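Local coordinates for cell division protein FtsX (Streptococcus pneumoniae, PDB 6HFX), which forms with FtsE the FtsEX ABC transporter complex of cell division, and interacts through its large extracellular loop with the essential peptidoglycan hydrolase PcsB, at residues 5-10 / 91-96; 9-14 / 107-112; 50-55 / 86-91; 59-64 / 79-84. All blocks are in the same frame, centred on the assembly; numbering follows the deposited sequence. Where two conformers were deposited one is given.

Contact 1: residues 5-10 / 91-96; sequences NNVRVV and NAPNDV
With chi1 at 166°, Val-96 sends its two methyls to different parts of the 5-10 segment: CG1, trans to the backbone N, runs out to Val-9, while CG2, trans to the carbonyl carbon, settles against the backbone of Asn-6 and Val-7. Val-9 answers with CG2, the branch beside its own backbone N, and the two valines pass flank to flank, pointing contrary ways, with Val-9 CG2 and Val-96 CG1 3.7 Å apart. Val-96 CG2 lies 3.6 Å from Val-7 CA and 3.4 Å from Asn-6 O. Here the chain leaves strand 85-90 and turns into helix 96-103, and the start of that helix is laid over the beginning of strand 8-13, part of the helix-on-sheet packing of a ferredoxin-like domain. Val-9 continues the same layer onto Ile-99 and Ala-100 of the helix. Nearer the surface, Pro-93 slants across Val-7, bringing Val-7 CG1 to 3.7 Å from Pro-93 CG. The proline ring also backs onto a carbonyl, Pro-93 CB lying 3.1 Å from Asn-6 O. No hydrogen bond joins the two segments; the turn holds itself, with Val-96 N donating to Pro-93 O at 2.9 Å.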
loop_
_atom_site.group_PDB
_atom_site.type_symbol
_atom_site.label_atom_id
_atom_site.label_comp_id
_atom_site.label_asym_id
_atom_site.label_seq_id
_atom_site.Cartn_x
_atom_site.Cartn_y
_atom_site.Cartn_z
ATOM N N ASN A 5 -6.225 -0.869 15.626
ATOM C CA ASN A 5 -7.222 -1.119 14.595
ATOM C C ASN A 5 -8.083 0.101 14.295
ATOM O O ASN A 5 -8.424 0.358 13.135
ATOM C CB ASN A 5 -8.111 -2.293 15.021
ATOM C CG ASN A 5 -7.332 -3.380 15.752
ATOM O OD1 ASN A 5 -6.102 -3.442 15.675
ATOM N ND2 ASN A 5 -8.048 -4.247 16.460
ATOM N N ASN A 6 -8.474 0.838 15.333
ATOM C CA ASN A 6 -9.515 1.832 15.147
ATOM C C ASN A 6 -9.015 3.086 14.450
ATOM O O ASN A 6 -9.825 3.982 14.174
ATOM C CB ASN A 6 -10.180 2.175 16.491
ATOM C CG ASN A 6 -9.181 2.484 17.606
ATOM O OD1 ASN A 6 -8.038 2.840 17.354
ATOM N ND2 ASN A 6 -9.627 2.352 18.854
ATOM N N VAL A 7 -7.717 3.172 14.136
ATOM C CA VAL A 7 -7.220 4.337 13.414
ATOM C C VAL A 7 -6.378 3.892 12.218
ATOM O O VAL A 7 -5.661 4.701 11.607
ATOM C CB VAL A 7 -6.406 5.264 14.332
ATOM C CG1 VAL A 7 -7.062 5.431 15.760
ATOM C CG2 VAL A 7 -4.993 4.755 14.415
ATOM N N ARG A 8 -6.456 2.607 11.870
ATOM C CA ARG A 8 -5.721 2.080 10.727
ATOM C C ARG A 8 -6.601 2.094 9.489
ATOM O O ARG A 8 -7.731 1.588 9.520
ATOM C CB ARG A 8 -5.224 0.654 10.980
ATOM C CG ARG A 8 -5.937 -0.426 10.156
ATOM C CD ARG A 8 -5.236 -1.821 10.175
ATOM N NE ARG A 8 -6.081 -2.890 9.607
ATOM C CZ ARG A 8 -5.750 -4.181 9.522
ATOM N NH1 ARG A 8 -4.574 -4.613 9.964
ATOM N NH2 ARG A 8 -6.609 -5.043 8.988
ATOM N N VAL A 9 -6.082 2.692 8.415
ATOM C CA VAL A 9 -6.623 2.544 7.071
ATOM C C VAL A 9 -5.573 1.847 6.216
ATOM O O VAL A 9 -4.381 2.166 6.294
ATOM C CB VAL A 9 -6.995 3.903 6.447
ATOM C CG1 VAL A 9 -7.712 3.675 5.154
ATOM C CG2 VAL A 9 -7.844 4.707 7.393
ATOM N N VAL A 10 -6.004 0.914 5.379
ATOM C CA VAL A 10 -5.092 0.269 4.452
ATOM C C VAL A 10 -5.460 0.728 3.034
ATOM O O VAL A 10 -6.600 0.542 2.577
ATOM C CB VAL A 10 -5.129 -1.260 4.618
ATOM C CG1 VAL A 10 -4.017 -1.975 3.796
ATOM C CG2 VAL A 10 -5.007 -1.628 6.070
ATOM N N ASN A 91 -5.262 10.352 13.139
ATOM C CA ASN A 91 -5.061 10.978 14.444
ATOM C C ASN A 91 -6.156 10.574 15.418
ATOM O O ASN A 91 -5.912 10.490 16.628
ATOM C CB ASN A 91 -5.029 12.502 14.328
ATOM C CG ASN A 91 -3.896 13.006 13.469
ATOM O OD1 ASN A 91 -4.033 14.028 12.781
ATOM N ND2 ASN A 91 -2.764 12.296 13.497
ATOM N N ALA A 92 -7.360 10.342 14.911
ATOM C CA ALA A 92 -8.509 9.942 15.701
ATOM C C ALA A 92 -9.312 8.954 14.878
ATOM O O ALA A 92 -9.313 9.027 13.642
ATOM C CB ALA A 92 -9.393 11.138 16.082
ATOM N N PRO A 93 -9.984 8.004 15.521
ATOM C CA PRO A 93 -10.814 7.093 14.735
ATOM C C PRO A 93 -11.895 7.838 13.983
ATOM O O PRO A 93 -12.310 7.383 12.910
ATOM C CB PRO A 93 -11.377 6.127 15.783
ATOM C CG PRO A 93 -10.455 6.281 16.988
ATOM C CD PRO A 93 -10.078 7.730 16.963
ATOM N N ASN A 94 -12.344 8.991 14.502
ATOM C CA ASN A 94 -13.357 9.781 13.801
ATOM C C ASN A 94 -12.938 10.100 12.372
ATOM O O ASN A 94 -13.792 10.254 11.494
ATOM C CB ASN A 94 -13.644 11.083 14.559
ATOM C CG ASN A 94 -14.575 10.879 15.748
ATOM O OD1 ASN A 94 -15.428 9.983 15.741
ATOM N ND2 ASN A 94 -14.422 11.720 16.772
ATOM N N ASP A 95 -11.636 10.182 12.109
ATOM C CA ASP A 95 -11.173 10.556 10.785
ATOM C C ASP A 95 -11.137 9.390 9.821
ATOM O O ASP A 95 -11.066 9.607 8.608
ATOM C CB ASP A 95 -9.778 11.169 10.869
ATOM C CG ASP A 95 -9.697 12.256 11.899
ATOM O OD1 ASP A 95 -10.453 13.234 11.772
ATOM O OD2 ASP A 95 -8.899 12.125 12.849
ATOM N N VAL A 96 -11.175 8.161 10.322
ATOM C CA VAL A 96 -10.863 7.029 9.459
ATOM C C VAL A 96 -11.719 7.074 8.192
ATOM O O VAL A 96 -11.192 7.078 7.075
ATOM C CB VAL A 96 -10.988 5.706 10.239
ATOM C CG1 VAL A 96 -11.008 4.522 9.297
ATOM C CG2 VAL A 96 -9.808 5.567 11.222
#

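Contact 2: residues 9-14 / 107-112; sequences VVVYIR and EGVSEV
The side chains of Val-11 and Val-109 meet nearly perpendicular to each other, and the fit is tight: Val-11 CG1 is 3.5 Å from Val-109 CG2. The other methyl of Val-109, CG1, comes up beside the carbonyl oxygen of Tyr-12. Val-112 lies next to Val-11 on this face as a non-hydrogen-bonded pair, with a looser methyl contact. Helices cover the two crossed valines: Val-11 meets Leu-43 and Ala-103, and Val-109 meets Val-39.

Tyr-12 projects from the opposite face. Its CG stands trans to the carbonyl carbon (chi1 -58°), which presents the ring edge to the Glu-111 backbone, with Tyr-12 CD2 3.6 Å from Glu-111 O. The phenol oxygen is engaged further along, hydrogen-bonded to Gln-113.

Beside the ring edge the antiparallel ladder between strands 8-13 and 109-113 is interrupted by a classic beta bulge, in which Ser-110 and Glu-111 together face Tyr-12. Tyr-12 N donates to Glu-111 O at 2.7 Å. Tyr-12 O receives Ser-110 N at 2.8 Å and, weakly, Glu-111 N at 3.4 Å, so one carbonyl serves both bulge amides. The register slips by one residue, and Ile-13 stands across from Val-109 with their side chains diverging.

Where the strands part, Gly-108 adopts a positive phi of 102° and offers its carbonyl to Arg-14: Arg-14 N reaches Gly-108 O at 2.7 Å in a nearly straight bond (172° at the hydrogen). Beside this bond Ser-110 sets its CB 3.6 Å from Arg-14 N.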
loop_
_atom_site.group_PDB
_atom_site.type_symbol
_atom_site.label_atom_id
_atom_site.label_comp_id
_atom_site.label_asym_id
_atom_site.label_seq_id
_atom_site.Cartn_x
_atom_site.Cartn_y
_atom_site.Cartn_z
ATOM N N VAL A 9 -6.082 2.692 8.415
ATOM C CA VAL A 9 -6.623 2.544 7.071
ATOM C C VAL A 9 -5.573 1.847 6.216
ATOM O O VAL A 9 -4.381 2.166 6.294
ATOM C CB VAL A 9 -6.995 3.903 6.447
ATOM C CG1 VAL A 9 -7.712 3.675 5.154
ATOM C CG2 VAL A 9 -7.844 4.707 7.393
ATOM N N VAL A 10 -6.004 0.914 5.379
ATOM C CA VAL A 10 -5.092 0.269 4.452
ATOM C C VAL A 10 -5.460 0.728 3.034
ATOM O O VAL A 10 -6.600 0.542 2.577
ATOM C CB VAL A 10 -5.129 -1.260 4.618
ATOM C CG1 VAL A 10 -4.017 -1.975 3.796
ATOM C CG2 VAL A 10 -5.007 -1.628 6.070
ATOM N N VAL A 11 -4.494 1.327 2.336
ATOM C CA VAL A 11 -4.686 1.851 0.984
ATOM C C VAL A 11 -3.933 0.941 0.025
ATOM O O VAL A 11 -2.702 1.004 -0.072
ATOM C CB VAL A 11 -4.208 3.303 0.872
ATOM C CG1 VAL A 11 -4.257 3.804 -0.601
ATOM C CG2 VAL A 11 -5.057 4.187 1.755
ATOM N N TYR A 12 -4.661 0.089 -0.687
ATOM C CA TYR A 12 -4.044 -0.824 -1.640
ATOM C C TYR A 12 -3.818 -0.127 -2.970
ATOM O O TYR A 12 -4.655 0.653 -3.425
ATOM C CB TYR A 12 -4.919 -2.055 -1.849
ATOM C CG TYR A 12 -5.164 -2.760 -0.572
ATOM C CD1 TYR A 12 -4.199 -3.593 -0.024
ATOM C CD2 TYR A 12 -6.345 -2.560 0.123
ATOM C CE1 TYR A 12 -4.440 -4.250 1.182
ATOM C CE2 TYR A 12 -6.582 -3.183 1.294
ATOM C CZ TYR A 12 -5.645 -4.020 1.831
ATOM O OH TYR A 12 -5.967 -4.617 3.034
ATOM N N ILE A 13 -2.702 -0.442 -3.596
ATOM C CA ILE A 13 -2.222 0.264 -4.777
ATOM C C ILE A 13 -2.476 -0.582 -6.016
ATOM O O ILE A 13 -2.369 -1.818 -5.983
ATOM C CB ILE A 13 -0.725 0.600 -4.638
ATOM C CG1 ILE A 13 -0.516 1.723 -3.631
ATOM C CG2 ILE A 13 -0.129 0.981 -5.997
ATOM C CD1 ILE A 13 0.858 1.727 -3.057
ATOM N N ARG A 14 -2.841 0.084 -7.109
ATOM C CA ARG A 14 -3.038 -0.605 -8.375
ATOM C C ARG A 14 -1.790 -1.404 -8.736
ATOM O O ARG A 14 -0.662 -0.949 -8.541
ATOM C CB ARG A 14 -3.371 0.408 -9.480
ATOM C CG ARG A 14 -4.772 1.035 -9.384
ATOM C CD ARG A 14 -5.596 0.789 -10.658
ATOM N NE ARG A 14 -6.971 0.383 -10.355
ATOM C CZ ARG A 14 -7.874 0.025 -11.265
ATOM N NH1 ARG A 14 -7.557 0.026 -12.555
ATOM N NH2 ARG A 14 -9.097 -0.333 -10.883
ATOM N N GLU A 107 -5.497 8.824 -7.749
ATOM C CA GLU A 107 -5.213 7.912 -8.852
ATOM C C GLU A 107 -3.980 7.071 -8.546
ATOM O O GLU A 107 -2.992 7.559 -7.993
ATOM C CB GLU A 107 -5.026 8.680 -10.165
ATOM C CG GLU A 107 -5.587 7.947 -11.397
ATOM C CD GLU A 107 -6.256 6.591 -11.077
ATOM O OE1 GLU A 107 -7.146 6.524 -10.196
ATOM O OE2 GLU A 107 -5.891 5.580 -11.720
ATOM N N GLY A 108 -4.047 5.793 -8.907
ATOM C CA GLY A 108 -3.091 4.809 -8.453
ATOM C C GLY A 108 -3.593 3.914 -7.333
ATOM O O GLY A 108 -3.068 2.808 -7.158
ATOM N N VAL A 109 -4.609 4.346 -6.597
ATOM C CA VAL A 109 -5.197 3.513 -5.552
ATOM C C VAL A 109 -6.187 2.534 -6.175
ATOM O O VAL A 109 -7.048 2.921 -6.965
ATOM C CB VAL A 109 -5.865 4.386 -4.478
ATOM C CG1 VAL A 109 -6.656 3.503 -3.486
ATOM C CG2 VAL A 109 -4.802 5.192 -3.738
ATOM N N SER A 110 -6.062 1.252 -5.821
ATOM C CA SER A 110 -6.965 0.204 -6.285
ATOM C C SER A 110 -8.149 0.045 -5.333
ATOM O O SER A 110 -9.307 0.095 -5.758
ATOM C CB SER A 110 -6.197 -1.120 -6.449
ATOM O OG SER A 110 -7.067 -2.217 -6.726
ATOM N N GLU A 111 -7.876 -0.149 -4.043
ATOM C CA GLU A 111 -8.931 -0.279 -3.039
ATOM C C GLU A 111 -8.435 0.242 -1.686
ATOM O O GLU A 111 -7.242 0.528 -1.511
ATOM C CB GLU A 111 -9.396 -1.727 -2.933
ATOM C CG GLU A 111 -10.277 -2.174 -4.075
ATOM C CD GLU A 111 -11.624 -1.487 -4.059
ATOM O OE1 GLU A 111 -12.229 -1.404 -2.961
ATOM O OE2 GLU A 111 -12.073 -1.031 -5.133
ATOM N N VAL A 112 -9.365 0.370 -0.723
ATOM C CA VAL A 112 -9.079 0.940 0.596
ATOM C C VAL A 112 -9.948 0.298 1.684
ATOM O O VAL A 112 -11.181 0.404 1.662
ATOM C CB VAL A 112 -9.261 2.469 0.585
ATOM C CG1 VAL A 112 -8.549 3.100 -0.620
ATOM C CG2 VAL A 112 -10.747 2.847 0.600
#

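Contact 3: residues 50-55 / 86-91; sequences KSVTFS and YIVEAN
The extended chain of Lys-50 slants across the carboxylate end of Glu-89, its aliphatic CD 3.3 Å from Glu-89 OE1 before the ammonium closes a long salt bridge, Lys-50 NZ to Glu-89 OE2 at 3.5 Å. The same residues are tied through the backbone, Lys-50 N donating to Glu-89 O. Ser-51 O then accepts from Glu-89 N.

Val-52 turns to the opposite face, toward helix 38-45. Its CG1, trans to the backbone N (chi1 -172°), meets the Tyr-86 ring at CD1, 3.7 Å away, and also borders Val-88.

Thr-53 pairs with Ile-87 through two bonds: Thr-53 N to Ile-87 O at 3.0 Å and Ile-87 N to Thr-53 O at 2.9 Å. On the face that carries Ser-51 and Thr-53 a water adds a further link, donating to Ile-87 O at 2.8 Å and hydrogen-bonded also to the hydroxyls of both residues. Ile-87 O is thus gripped by a backbone amide and a water.

At Phe-54 the ring points an edge at the face of Tyr-86, an offset edge-to-face pair with planes at 65° and centroids 5.5 Å apart. The Tyr-86 hydroxyl is held by Asp-19. Ser-55 carries the ladder on, its backbone bonded to Ala-85.

Strand 49-55 forms one border of the four-stranded antiparallel sheet, with 85-90 as its inner neighbour; the 2-3-1-4 strand order and the beta-alpha-beta-beta-alpha-beta course, with helix 57-66 inserted, are those of a ferredoxin-like fold.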
loop_
_atom_site.group_PDB
_atom_site.type_symbol
_atom_site.label_atom_id
_atom_site.label_comp_id
_atom_site.label_asym_id
_atom_site.label_seq_id
_atom_site.Cartn_x
_atom_site.Cartn_y
_atom_site.Cartn_z
ATOM N N LYS A 50 -1.124 10.687 10.591
ATOM C CA LYS A 50 0.056 10.706 11.437
ATOM C C LYS A 50 1.238 9.958 10.832
ATOM O O LYS A 50 2.375 10.423 10.959
ATOM C CB LYS A 50 -0.270 10.112 12.806
ATOM C CG LYS A 50 0.956 9.931 13.653
ATOM C CD LYS A 50 0.600 9.454 15.025
ATOM C CE LYS A 50 1.842 9.073 15.781
ATOM N NZ LYS A 50 1.439 8.407 17.042
ATOM N N SER A 51 1.011 8.810 10.188
ATOM C CA SER A 51 2.083 8.101 9.494
ATOM C C SER A 51 1.519 7.290 8.335
ATOM O O SER A 51 0.363 6.863 8.361
ATOM C CB SER A 51 2.848 7.158 10.415
ATOM O OG SER A 51 2.037 6.016 10.695
ATOM N N VAL A 52 2.375 7.048 7.338
ATOM C CA VAL A 52 2.024 6.315 6.126
ATOM C C VAL A 52 3.185 5.372 5.812
ATOM O O VAL A 52 4.270 5.825 5.422
ATOM C CB VAL A 52 1.736 7.269 4.960
ATOM C CG1 VAL A 52 1.177 6.539 3.718
ATOM C CG2 VAL A 52 0.773 8.349 5.433
ATOM N N THR A 53 2.972 4.066 5.995
ATOM C CA THR A 53 4.052 3.089 5.902
ATOM C C THR A 53 3.818 2.158 4.713
ATOM O O THR A 53 2.712 1.636 4.538
ATOM C CB THR A 53 4.179 2.306 7.216
ATOM O OG1 THR A 53 4.386 3.229 8.301
ATOM C CG2 THR A 53 5.352 1.345 7.171
ATOM N N PHE A 54 4.856 1.945 3.899
ATOM C CA PHE A 54 4.726 1.085 2.722
ATOM C C PHE A 54 4.797 -0.372 3.147
ATOM O O PHE A 54 5.627 -0.746 3.975
ATOM C CB PHE A 54 5.821 1.395 1.692
ATOM C CG PHE A 54 5.673 0.642 0.379
ATOM C CD1 PHE A 54 4.685 0.983 -0.523
ATOM C CD2 PHE A 54 6.530 -0.393 0.055
ATOM C CE1 PHE A 54 4.541 0.308 -1.696
ATOM C CE2 PHE A 54 6.396 -1.092 -1.137
ATOM C CZ PHE A 54 5.401 -0.736 -2.014
ATOM N N SER A 55 3.914 -1.198 2.584
ATOM C CA SER A 55 3.911 -2.645 2.810
ATOM C C SER A 55 3.851 -3.315 1.440
ATOM O O SER A 55 2.784 -3.357 0.815
ATOM C CB SER A 55 2.734 -3.072 3.673
ATOM O OG SER A 55 2.622 -4.474 3.670
ATOM N N TYR A 86 -0.339 1.025 1.433
ATOM C CA TYR A 86 0.082 1.980 2.451
ATOM C C TYR A 86 -0.779 1.750 3.695
ATOM O O TYR A 86 -2.014 1.827 3.639
ATOM C CB TYR A 86 -0.031 3.436 1.974
ATOM C CG TYR A 86 1.100 3.846 1.072
ATOM C CD1 TYR A 86 2.410 3.828 1.526
ATOM C CD2 TYR A 86 0.867 4.229 -0.236
ATOM C CE1 TYR A 86 3.435 4.184 0.718
ATOM C CE2 TYR A 86 1.912 4.588 -1.067
ATOM C CZ TYR A 86 3.182 4.561 -0.575
ATOM O OH TYR A 86 4.221 4.900 -1.369
ATOM N N ILE A 87 -0.132 1.470 4.816
ATOM C CA ILE A 87 -0.823 1.385 6.095
ATOM C C ILE A 87 -0.746 2.768 6.733
ATOM O O ILE A 87 0.340 3.258 7.070
ATOM C CB ILE A 87 -0.228 0.306 7.003
ATOM C CG1 ILE A 87 -0.532 -1.087 6.436
ATOM C CG2 ILE A 87 -0.873 0.397 8.382
ATOM C CD1 ILE A 87 0.545 -1.695 5.637
ATOM N N VAL A 88 -1.903 3.398 6.883
ATOM C CA VAL A 88 -2.035 4.794 7.273
ATOM C C VAL A 88 -2.641 4.847 8.664
ATOM O O VAL A 88 -3.592 4.112 8.966
ATOM C CB VAL A 88 -2.938 5.520 6.267
ATOM C CG1 VAL A 88 -3.020 6.998 6.543
ATOM C CG2 VAL A 88 -2.490 5.218 4.848
ATOM N N GLU A 89 -2.107 5.714 9.505
ATOM C CA GLU A 89 -2.639 5.894 10.844
ATOM C C GLU A 89 -3.334 7.238 10.932
ATOM O O GLU A 89 -2.709 8.266 10.656
ATOM C CB GLU A 89 -1.536 5.816 11.895
ATOM C CG GLU A 89 -1.989 6.425 13.220
ATOM C CD GLU A 89 -0.885 6.493 14.244
ATOM O OE1 GLU A 89 0.299 6.375 13.865
ATOM O OE2 GLU A 89 -1.203 6.670 15.430
ATOM N N ALA A 90 -4.597 7.234 11.384
ATOM C CA ALA A 90 -5.344 8.466 11.606
ATOM C C ALA A 90 -5.047 9.036 12.991
ATOM O O ALA A 90 -4.579 8.333 13.889
ATOM C CB ALA A 90 -6.848 8.230 11.451
ATOM N N ASN A 91 -5.262 10.352 13.139
ATOM C CA ASN A 91 -5.061 10.978 14.444
ATOM C C ASN A 91 -6.156 10.574 15.418
ATOM O O ASN A 91 -5.912 10.490 16.628
ATOM C CB ASN A 91 -5.029 12.502 14.328
ATOM C CG ASN A 91 -3.896 13.006 13.469
ATOM O OD1 ASN A 91 -4.033 14.028 12.781
ATOM N ND2 ASN A 91 -2.764 12.296 13.497
HETATM O O HOH W 1 1.827 3.940 9.371
#

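Contact 4: residues 59-64 / 79-84; sequences EQYEKL and ANPLYD
Leu-82 is the main bump on the 79-84 loop, which leads into strand 85-90, and one of its methyls presses onto the backbone of helix 57-66, the helix that follows strand 49-55. CG stands trans to the carbonyl carbon (chi1 -54°) and the chain continues straight from there (chi2 179°), carrying CD1 to the turn between Gln-60 and Tyr-61. Leu-82 CD1 lies 3.4 Å from Tyr-61 CA and 3.6 Å from Gln-60 C, in a hollow walled by the CB atoms of those two residues. The Tyr-61 ring closes another wall, its edge toward the methyl, while Leu-64 touches the second methyl more loosely.

Tyr-61 in turn supplies a flat shelf for Asn-80. They come from opposite sides and overlap, the amide stacked on the ring with their planes only 18° apart. Asn-80 CB sits above the ring centre at 4.2 Å, a CH-pi contact, and Asn-80 CG is displaced toward the rim. The amide nitrogen overhangs the root of the ring, Asn-80 ND2 being 3.5 Å from Tyr-61 CB. Pro-81 borders the ring at CE1.

Next along the loop, the amide of Gln-60 reaches the backbone of Tyr-83. NE2 donates to Tyr-83 O at 3.0 Å, and a water joins OE1 to Tyr-83 N, so the side chain serves both N and O of one residue; NE2 also bonds weakly to Ser-55 O.

Asn-80 is steadied at its own oxygen: Leu-82 N donates to Asn-80 OD1 at 2.7 Å, an Asx turn, while ND2 bonds weakly to Lys-57 O. With the oxygen thus committed, rotation of the stacked amide is restrained. This irregular loop is therefore held to the helix by side-chain amides and a water as well as by apolar packing.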
loop_
_atom_site.group_PDB
_atom_site.type_symbol
_atom_site.label_atom_id
_atom_site.label_comp_id
_atom_site.label_asym_id
_atom_site.label_seq_id
_atom_site.Cartn_x
_atom_site.Cartn_y
_atom_site.Cartn_z
ATOM N N GLU A 59 6.417 -8.525 0.782
ATOM C CA GLU A 59 6.434 -8.603 2.242
ATOM C C GLU A 59 5.196 -9.331 2.773
ATOM O O GLU A 59 5.304 -10.249 3.597
ATOM C CB GLU A 59 6.545 -7.198 2.843
ATOM C CG GLU A 59 7.975 -6.661 2.934
ATOM C CD GLU A 59 8.064 -5.266 3.559
ATOM O OE1 GLU A 59 7.385 -4.335 3.066
ATOM O OE2 GLU A 59 8.820 -5.101 4.542
ATOM N N GLN A 60 4.007 -8.942 2.312
ATOM C CA GLN A 60 2.807 -9.575 2.819
ATOM C C GLN A 60 2.705 -11.025 2.375
ATOM O O GLN A 60 2.010 -11.821 3.023
ATOM C CB GLN A 60 1.596 -8.790 2.333
ATOM C CG GLN A 60 1.762 -7.324 2.522
ATOM C CD GLN A 60 0.792 -6.548 1.673
ATOM O OE1 GLN A 60 -0.379 -6.929 1.539
ATOM N NE2 GLN A 60 1.274 -5.475 1.061
ATOM N N TYR A 61 3.374 -11.383 1.275
ATOM C CA TYR A 61 3.266 -12.751 0.769
ATOM C C TYR A 61 4.025 -13.709 1.680
ATOM O O TYR A 61 3.555 -14.827 1.942
ATOM C CB TYR A 61 3.776 -12.818 -0.685
ATOM C CG TYR A 61 3.508 -14.076 -1.496
ATOM C CD1 TYR A 61 2.223 -14.528 -1.732
ATOM C CD2 TYR A 61 4.556 -14.768 -2.085
ATOM C CE1 TYR A 61 1.996 -15.659 -2.500
ATOM C CE2 TYR A 61 4.340 -15.889 -2.856
ATOM C CZ TYR A 61 3.066 -16.327 -3.063
ATOM O OH TYR A 61 2.868 -17.448 -3.831
ATOM N N GLU A 62 5.188 -13.273 2.192
ATOM C CA GLU A 62 5.909 -14.058 3.194
ATOM C C GLU A 62 5.197 -14.013 4.543
ATOM O O GLU A 62 5.195 -15.006 5.280
ATOM C CB GLU A 62 7.360 -13.580 3.311
ATOM C CG GLU A 62 8.259 -14.087 2.172
ATOM C CD GLU A 62 9.589 -13.352 2.077
ATOM O OE1 GLU A 62 9.709 -12.248 2.652
ATOM O OE2 GLU A 62 10.515 -13.882 1.423
ATOM N N LYS A 63 4.572 -12.878 4.878
ATOM C CA LYS A 63 3.787 -12.795 6.113
ATOM C C LYS A 63 2.517 -13.624 6.004
ATOM O O LYS A 63 2.124 -14.318 6.953
ATOM C CB LYS A 63 3.445 -11.340 6.434
ATOM C CG LYS A 63 2.803 -11.182 7.786
ATOM C CD LYS A 63 3.686 -11.843 8.833
ATOM C CE LYS A 63 2.970 -12.009 10.150
ATOM N NZ LYS A 63 2.866 -10.732 10.894
ATOM N N LEU A 64 1.900 -13.609 4.829
ATOM C CA LEU A 64 0.753 -14.476 4.592
ATOM C C LEU A 64 1.130 -15.949 4.746
ATOM O O LEU A 64 0.386 -16.735 5.352
ATOM C CB LEU A 64 0.201 -14.204 3.203
ATOM C CG LEU A 64 -1.102 -14.968 3.094
ATOM C CD1 LEU A 64 -2.006 -14.372 4.158
ATOM C CD2 LEU A 64 -1.676 -14.817 1.707
ATOM N N ALA A 79 2.573 -16.533 -9.708
ATOM C CA ALA A 79 2.379 -15.089 -9.814
ATOM C C ALA A 79 1.695 -14.449 -8.611
ATOM O O ALA A 79 0.466 -14.339 -8.583
ATOM C CB ALA A 79 1.587 -14.744 -11.072
ATOM N N ASN A 80 2.474 -14.118 -7.573
ATOM C CA ASN A 80 1.985 -13.453 -6.366
ATOM C C ASN A 80 0.841 -12.483 -6.660
ATOM O O ASN A 80 1.017 -11.470 -7.346
ATOM C CB ASN A 80 3.138 -12.699 -5.687
ATOM C CG ASN A 80 2.673 -11.818 -4.519
ATOM O OD1 ASN A 80 1.471 -11.630 -4.298
ATOM N ND2 ASN A 80 3.631 -11.269 -3.771
ATOM N N PRO A 81 -0.335 -12.745 -6.097
ATOM C CA PRO A 81 -1.541 -11.954 -6.399
ATOM C C PRO A 81 -1.858 -10.844 -5.405
ATOM O O PRO A 81 -2.964 -10.297 -5.484
ATOM C CB PRO A 81 -2.642 -13.020 -6.359
ATOM C CG PRO A 81 -2.148 -13.991 -5.364
ATOM C CD PRO A 81 -0.642 -13.943 -5.301
ATOM N N LEU A 82 -0.977 -10.564 -4.448
ATOM C CA LEU A 82 -1.233 -9.556 -3.434
ATOM C C LEU A 82 -0.934 -8.135 -3.958
ATOM O O LEU A 82 -0.407 -7.942 -5.050
ATOM C CB LEU A 82 -0.412 -9.871 -2.184
ATOM C CG LEU A 82 -0.574 -11.278 -1.589
ATOM C CD1 LEU A 82 0.328 -11.421 -0.360
ATOM C CD2 LEU A 82 -2.036 -11.561 -1.224
ATOM N N TYR A 83 -1.290 -7.124 -3.163
ATOM C CA TYR A 83 -1.174 -5.731 -3.582
ATOM C C TYR A 83 -0.260 -4.945 -2.658
ATOM O O TYR A 83 -0.368 -5.059 -1.432
ATOM C CB TYR A 83 -2.535 -5.036 -3.602
ATOM C CG TYR A 83 -3.542 -5.758 -4.430
ATOM C CD1 TYR A 83 -4.162 -6.904 -3.956
ATOM C CD2 TYR A 83 -3.875 -5.309 -5.700
ATOM C CE1 TYR A 83 -5.099 -7.585 -4.733
ATOM C CE2 TYR A 83 -4.802 -5.977 -6.477
ATOM C CZ TYR A 83 -5.409 -7.113 -5.993
ATOM O OH TYR A 83 -6.327 -7.781 -6.767
ATOM N N ASP A 84 0.611 -4.120 -3.254
ATOM C CA ASP A 84 1.294 -3.076 -2.498
ATOM C C ASP A 84 0.282 -2.203 -1.766
ATOM O O ASP A 84 -0.748 -1.840 -2.328
ATOM C CB ASP A 84 2.140 -2.199 -3.428
ATOM C CG ASP A 84 3.264 -2.963 -4.052
ATOM O OD1 ASP A 84 3.507 -4.109 -3.619
ATOM O OD2 ASP A 84 3.901 -2.431 -4.978
HETATM O O HOH W 2 -2.337 -7.222 -0.651
#

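Contacts 2 and 3 are beta ladders of the same antiparallel sheet, at its two borders: one joins 8-13 to 109-113, the other 49-55 to 85-90. The central strands 8-13 and 85-90 bond to each other, uniting them. Both combine backbone hydrogen bonding with a helix-covered apolar face, but contact 2 slips by one residue at a bulge whereas contact 3 stays in register and adds a salt bridge and an aromatic pair. Contact 1 shares strand 8-13 with contact 2 yet relies on packing without cross-segment hydrogen bonds, grading from buried valines to an exposed proline. Contact 4 is a surface contact whose centre lies about 23 Å from that of contact 1, where amides and water work beside leucine.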